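Local coordinates for ribosome-inactivating protein (Lychnis chalcedonica, PDB 2G5X) that belongs to the plant ribosome-inactivating proteins, folded as one chain from a mixed beta-sheet and a set of helices, at residues S19-F24 with E170-K175; C32-T37 with E208-S213. All blocks are in the same frame, centred on the assembly; numbering follows the deposited sequence.

Both interactions tie an early part of the chain to a late one, and both lie on the same side of its centre, about 13 Å apart between their own centres. Interaction 1 is buried and joins helix 10-25 to the end of helix 154-173. Interaction 2 lies farther out, about 21 Å from the chain's centre, and joins the loop between helix 10-25 and strand 45-51 to the end of helix 203-210. Along the sequence the segments alternate: 19-24, 32-37, 170-175, 208-213. The two adjoin where Arg-21 O lies 3.6 Å from Pro-35 CB and Phe-24 packs on Thr-37, so helix 10-25 and the loop after it meet two helices from the later part of the chain.

Interaction 1: residues S19-F24 with E170-K175; sequences SLREEF and EAARFK
Arg-21 reaches from helix 10-25 to the last turn of helix 154-173 and takes two backbone carbonyls there. Its chain runs extended from CG to NE, which carries the guanidinium across the gap between the helices. Arg-21 NE donates to Ala-172 O at 2.8 Å, fairly straight at 163°, in the carbonyl plane and on a lone pair. Arg-21 NH2 donates to Ala-171 O, also at 2.8 Å, but more bent at 140°, the donor tilted from the carbonyl plane. Two bonds to successive carbonyls near the helix C-terminus fix the rotation of the guanidinium.

Ala-172 also packs its methyl: Ala-172 CB lies 4.2 Å from Arg-21 CG and at the same distance from Leu-20 CD2. Lys-175, bent at chi2 and chi3, crosses Arg-21 at about a right angle and lays its CD over one guanidinium face, 3.7 Å from Arg-21 NH2. Its NZ comes close to Arg-21 NH1, but Glu-178 forms salt bridges with both residues and Asp-18 with Arg-21, which should offset the like charges.

Around this contact, Leu-20 rests on Val-46 and Val-48 of strand 45-51, Ala-171 meets Tyr-13 and Leu-17 of helix 10-25, and Lys-175 begins helix 175-184.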
loop_
_atom_site.group_PDB
_atom_site.type_symbol
_atom_site.label_atom_id
_atom_site.label_comp_id
_atom_site.label_asym_id
_atom_site.label_seq_id
_atom_site.Cartn_x
_atom_site.Cartn_y
_atom_site.Cartn_z
ATOM N N SER A 19 0.593 -11.127 6.746
ATOM C CA SER A 19 1.856 -11.504 6.109
ATOM C C SER A 19 2.669 -10.253 5.807
ATOM O O SER A 19 3.876 -10.210 6.039
ATOM C CB SER A 19 1.606 -12.271 4.808
ATOM O OG SER A 19 2.796 -12.394 4.051
ATOM N N LEU A 20 1.998 -9.232 5.287
ATOM C CA LEU A 20 2.660 -7.975 4.960
ATOM C C LEU A 20 3.209 -7.291 6.216
ATOM O O LEU A 20 4.344 -6.812 6.224
ATOM C CB LEU A 20 1.681 -7.041 4.237
ATOM C CG LEU A 20 2.208 -5.648 3.870
ATOM C CD1 LEU A 20 3.482 -5.773 3.042
ATOM C CD2 LEU A 20 1.134 -4.887 3.099
ATOM N N ARG A 21 2.403 -7.243 7.274
ATOM C CA ARG A 21 2.824 -6.620 8.523
ATOM C C ARG A 21 4.095 -7.266 9.061
ATOM O O ARG A 21 5.018 -6.575 9.494
ATOM C CB ARG A 21 1.710 -6.721 9.571
ATOM C CG ARG A 21 0.530 -5.788 9.318
ATOM C CD ARG A 21 -0.736 -6.307 9.987
ATOM N NE ARG A 21 -1.870 -5.411 9.785
ATOM C CZ ARG A 21 -3.144 -5.779 9.887
ATOM N NH1 ARG A 21 -3.457 -7.034 10.191
ATOM N NH2 ARG A 21 -4.108 -4.895 9.673
ATOM N N GLU A 22 4.135 -8.594 9.032
ATOM C CA GLU A 22 5.293 -9.335 9.521
ATOM C C GLU A 22 6.553 -9.002 8.725
ATOM O O GLU A 22 7.642 -8.909 9.292
ATOM C CB GLU A 22 5.031 -10.844 9.449
ATOM C CG GLU A 22 3.949 -11.344 10.392
ATOM C CD GLU A 22 4.408 -11.419 11.842
ATOM O OE1 GLU A 22 3.562 -11.678 12.718
ATOM O OE2 GLU A 22 5.616 -11.226 12.105
ATOM N N GLU A 23 6.411 -8.821 7.415
ATOM C CA GLU A 23 7.570 -8.499 6.586
ATOM C C GLU A 23 8.173 -7.146 6.961
ATOM O O GLU A 23 9.396 -6.993 6.991
ATOM C CB GLU A 23 7.192 -8.525 5.102
ATOM C CG GLU A 23 6.950 -9.926 4.564
ATOM C CD GLU A 23 8.107 -10.866 4.867
ATOM O OE1 GLU A 23 7.952 -11.754 5.734
ATOM O OE2 GLU A 23 9.174 -10.706 4.243
ATOM N N PHE A 24 7.325 -6.163 7.247
ATOM C CA PHE A 24 7.817 -4.846 7.641
ATOM C C PHE A 24 8.550 -4.917 8.981
ATOM O O PHE A 24 9.503 -4.177 9.215
ATOM C CB PHE A 24 6.663 -3.843 7.769
ATOM C CG PHE A 24 6.147 -3.323 6.454
ATOM C CD1 PHE A 24 4.829 -3.549 6.071
ATOM C CD2 PHE A 24 6.972 -2.577 5.614
ATOM C CE1 PHE A 24 4.335 -3.036 4.870
ATOM C CE2 PHE A 24 6.488 -2.061 4.413
ATOM C CZ PHE A 24 5.168 -2.290 4.042
ATOM N N GLU A 170 -2.458 1.484 4.380
ATOM C CA GLU A 170 -3.195 2.033 5.514
ATOM C C GLU A 170 -3.901 0.938 6.311
ATOM O O GLU A 170 -3.962 0.997 7.543
ATOM C CB GLU A 170 -4.202 3.084 5.035
ATOM C CG GLU A 170 -3.559 4.238 4.262
ATOM C CD GLU A 170 -2.743 5.188 5.134
ATOM O OE1 GLU A 170 -2.317 4.799 6.243
ATOM O OE2 GLU A 170 -2.512 6.334 4.693
ATOM N N ALA A 171 -4.427 -0.063 5.610
ATOM C CA ALA A 171 -5.105 -1.175 6.274
ATOM C C ALA A 171 -4.091 -1.978 7.092
ATOM O O ALA A 171 -4.413 -2.503 8.157
ATOM C CB ALA A 171 -5.782 -2.078 5.239
ATOM N N ALA A 172 -2.865 -2.083 6.591
ATOM C CA ALA A 172 -1.828 -2.812 7.321
ATOM C C ALA A 172 -1.502 -2.074 8.621
ATOM O O ALA A 172 -1.331 -2.685 9.680
ATOM C CB ALA A 172 -0.573 -2.942 6.461
ATOM N N ARG A 173 -1.419 -0.751 8.534
ATOM C CA ARG A 173 -1.109 0.082 9.693
ATOM C C ARG A 173 -2.205 0.099 10.756
ATOM O O ARG A 173 -1.919 -0.005 11.952
ATOM C CB ARG A 173 -0.860 1.523 9.246
ATOM C CG ARG A 173 0.386 1.735 8.403
ATOM C CD ARG A 173 0.319 3.092 7.718
ATOM N NE ARG A 173 1.544 3.433 7.002
ATOM C CZ ARG A 173 1.570 4.103 5.854
ATOM N NH1 ARG A 173 0.433 4.491 5.288
ATOM N NH2 ARG A 173 2.726 4.404 5.280
ATOM N N PHE A 174 -3.452 0.232 10.309
ATOM C CA PHE A 174 -4.608 0.333 11.208
ATOM C C PHE A 174 -5.610 -0.816 11.167
ATOM O O PHE A 174 -6.278 -1.019 10.152
ATOM C CB PHE A 174 -5.372 1.625 10.900
ATOM C CG PHE A 174 -4.576 2.878 11.127
ATOM C CD1 PHE A 174 -4.593 3.509 12.367
ATOM C CD2 PHE A 174 -3.810 3.428 10.102
ATOM C CE1 PHE A 174 -3.858 4.672 12.585
ATOM C CE2 PHE A 174 -3.070 4.591 10.308
ATOM C CZ PHE A 174 -3.095 5.216 11.555
ATOM N N LYS A 175 -5.740 -1.544 12.276
ATOM C CA LYS A 175 -6.700 -2.644 12.348
ATOM C C LYS A 175 -8.115 -2.112 12.092
ATOM O O LYS A 175 -8.954 -2.802 11.509
ATOM C CB LYS A 175 -6.657 -3.317 13.728
ATOM C CG LYS A 175 -5.366 -4.078 14.033
ATOM C CD LYS A 175 -5.220 -5.305 13.148
ATOM C CE LYS A 175 -6.342 -6.308 13.406
ATOM N NZ LYS A 175 -6.252 -7.496 12.502
#

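Interaction 2: residues C32-T37 with E208-S213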
loop_
_atom_site.group_PDB
_atom_site.type_symbol
_atom_site.label_atom_id
_atom_site.label_comp_id
_atom_site.label_asym_id
_atom_site.label_seq_id
_atom_site.Cartn_x
_atom_site.Cartn_y
_atom_site.Cartn_z
ATOM N N CYS A 32 3.980 -4.949 22.301
ATOM C CA CYS A 32 2.563 -5.179 22.582
ATOM C C CYS A 32 2.035 -6.181 21.551
ATOM O O CYS A 32 0.859 -6.153 21.178
ATOM C CB CYS A 32 1.764 -3.873 22.492
ATOM S SG CYS A 32 2.304 -2.542 23.616
ATOM N N ASN A 33 2.932 -7.058 21.100
ATOM C CA ASN A 33 2.635 -8.089 20.106
ATOM C C ASN A 33 2.248 -7.497 18.751
ATOM O O ASN A 33 1.393 -8.033 18.045
ATOM C CB ASN A 33 1.532 -9.028 20.609
ATOM C CG ASN A 33 1.427 -10.298 19.783
ATOM O OD1 ASN A 33 2.436 -10.838 19.329
ATOM N ND2 ASN A 33 0.207 -10.792 19.600
ATOM N N ILE A 34 2.886 -6.385 18.404
ATOM C CA ILE A 34 2.646 -5.707 17.132
ATOM C C ILE A 34 4.003 -5.517 16.451
ATOM O O ILE A 34 4.963 -5.079 17.087
ATOM C CB ILE A 34 2.022 -4.305 17.341
ATOM C CG1 ILE A 34 0.724 -4.411 18.144
ATOM C CG2 ILE A 34 1.759 -3.648 15.982
ATOM C CD1 ILE A 34 0.175 -3.064 18.574
ATOM N N PRO A 35 4.111 -5.854 15.155
ATOM C CA PRO A 35 5.400 -5.677 14.477
ATOM C C PRO A 35 5.772 -4.198 14.356
ATOM O O PRO A 35 4.898 -3.335 14.273
ATOM C CB PRO A 35 5.178 -6.354 13.124
ATOM C CG PRO A 35 3.714 -6.174 12.888
ATOM C CD PRO A 35 3.110 -6.442 14.249
ATOM N N VAL A 36 7.071 -3.916 14.347
ATOM C CA VAL A 36 7.563 -2.543 14.270
ATOM C C VAL A 36 8.538 -2.361 13.110
ATOM O O VAL A 36 9.386 -3.217 12.867
ATOM C CB VAL A 36 8.291 -2.166 15.579
ATOM C CG1 VAL A 36 8.615 -0.679 15.596
ATOM C CG2 VAL A 36 7.436 -2.564 16.782
ATOM N N THR A 37 8.424 -1.247 12.390
ATOM C CA THR A 37 9.331 -1.002 11.275
ATOM C C THR A 37 10.701 -0.591 11.807
ATOM O O THR A 37 10.842 -0.216 12.977
ATOM C CB THR A 37 8.818 0.114 10.338
ATOM O OG1 THR A 37 8.816 1.367 11.034
ATOM C CG2 THR A 37 7.408 -0.206 9.852
ATOM N N GLU A 208 3.957 6.290 18.719
ATOM C CA GLU A 208 4.807 6.764 19.811
ATOM C C GLU A 208 4.305 6.305 21.174
ATOM O O GLU A 208 5.091 5.870 22.022
ATOM C CB GLU A 208 4.888 8.294 19.806
ATOM C CG GLU A 208 5.652 8.885 18.639
ATOM C CD GLU A 208 5.747 10.402 18.706
ATOM O OE1 GLU A 208 6.376 10.997 17.805
ATOM O OE2 GLU A 208 5.195 10.999 19.658
ATOM N N GLN A 209 2.998 6.407 21.383
ATOM C CA GLN A 209 2.407 6.016 22.652
ATOM C C GLN A 209 2.477 4.517 22.903
ATOM O O GLN A 209 2.670 4.089 24.043
ATOM C CB GLN A 209 0.958 6.503 22.730
ATOM C CG GLN A 209 0.846 8.017 22.745
ATOM C CD GLN A 209 1.759 8.646 23.778
ATOM O OE1 GLN A 209 1.670 8.341 24.968
ATOM N NE2 GLN A 209 2.648 9.526 23.328
ATOM N N TYR A 210 2.322 3.721 21.849
ATOM C CA TYR A 210 2.388 2.273 21.993
ATOM C C TYR A 210 3.746 1.824 22.519
ATOM O O TYR A 210 3.855 0.774 23.150
ATOM C CB TYR A 210 2.086 1.581 20.660
ATOM C CG TYR A 210 0.659 1.093 20.554
ATOM C CD1 TYR A 210 0.213 0.015 21.319
ATOM C CD2 TYR A 210 -0.256 1.724 19.712
ATOM C CE1 TYR A 210 -1.112 -0.424 21.247
ATOM C CE2 TYR A 210 -1.579 1.296 19.634
ATOM C CZ TYR A 210 -1.999 0.222 20.404
ATOM O OH TYR A 210 -3.306 -0.199 20.333
ATOM N N HIS A 211 4.784 2.613 22.265
ATOM C CA HIS A 211 6.105 2.256 22.762
ATOM C C HIS A 211 6.196 2.512 24.269
ATOM O O HIS A 211 7.105 2.015 24.937
ATOM C CB HIS A 211 7.198 3.049 22.034
ATOM C CG HIS A 211 7.587 2.472 20.705
ATOM N ND1 HIS A 211 6.980 2.837 19.523
ATOM C CD2 HIS A 211 8.535 1.564 20.374
ATOM C CE1 HIS A 211 7.541 2.183 18.521
ATOM N NE2 HIS A 211 8.488 1.402 19.011
ATOM N N LYS A 212 5.244 3.275 24.804
ATOM C CA LYS A 212 5.235 3.594 26.232
ATOM C C LYS A 212 4.168 2.849 27.036
ATOM O O LYS A 212 4.248 2.778 28.266
ATOM C CB LYS A 212 5.050 5.100 26.436
ATOM C CG LYS A 212 6.113 5.959 25.769
ATOM C CD LYS A 212 5.992 7.420 26.183
ATOM C CE LYS A 212 4.632 8.001 25.827
ATOM N NZ LYS A 212 4.483 9.413 26.289
ATOM N N SER A 213 3.168 2.307 26.348
ATOM C CA SER A 213 2.091 1.573 27.013
ATOM C C SER A 213 1.275 0.775 26.003
ATOM O O SER A 213 1.093 1.208 24.866
ATOM C CB SER A 213 1.169 2.547 27.757
ATOM O OG SER A 213 0.065 1.870 28.338
#
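Tyr-210 presents its ring to the loop 32-37 in two ways, a face to Ile-34 and an edge to Cys-32. The CD1 methyl of Ile-34 sits 3.9 Å above the Tyr-210 ring plane, displaced from the centre toward the rim, and the side chains cross at about a right angle. This is a CH-pi contact, with Ile-34 CD1 4.3 Å from the Tyr-210 centroid and 22° off the ring normal. The Ile-34 chain gets there by running on nearly straight at chi2 (171°), so that its terminal methyl leads.

Cys-32 approaches the same ring near its plane. Cys-32 SG is 5.4 Å from the Tyr-210 centroid, a sulfur-aromatic contact at the edge, 86° off the normal. The nearest ring atom, Tyr-210 CD1, is 4.0 Å from Cys-32 SG. Cys-32 SG also lies 3.7 Å from Tyr-210 O, so Tyr-210 meets the sulfur with both ring and backbone.

One residue on, His-211 turns its imidazole back toward the loop and meets Val-36 coming from the opposite direction. Val-36 CG1 lies close to the imidazole plane, at its edge, 4.0 Å from His-211 NE2. The other imidazole nitrogen, ND1, is hydrogen-bonded to Ser-207 O, one turn back, which should limit rotation of the ring.

No hydrogen bond spans the two segments; the contact is mostly carbon and sulfur, with Tyr-210 O and His-211 NE2 touching at van der Waals distance. The covalent link is the Cys-32 to Cys-214 disulfide, which ties the start of loop 32-37 to the residue right after segment 208-213. Tyr-210 OH makes a weak hydrogen bond to Met-226 O, and the ring gives the loop an apolar surface beside the disulfide.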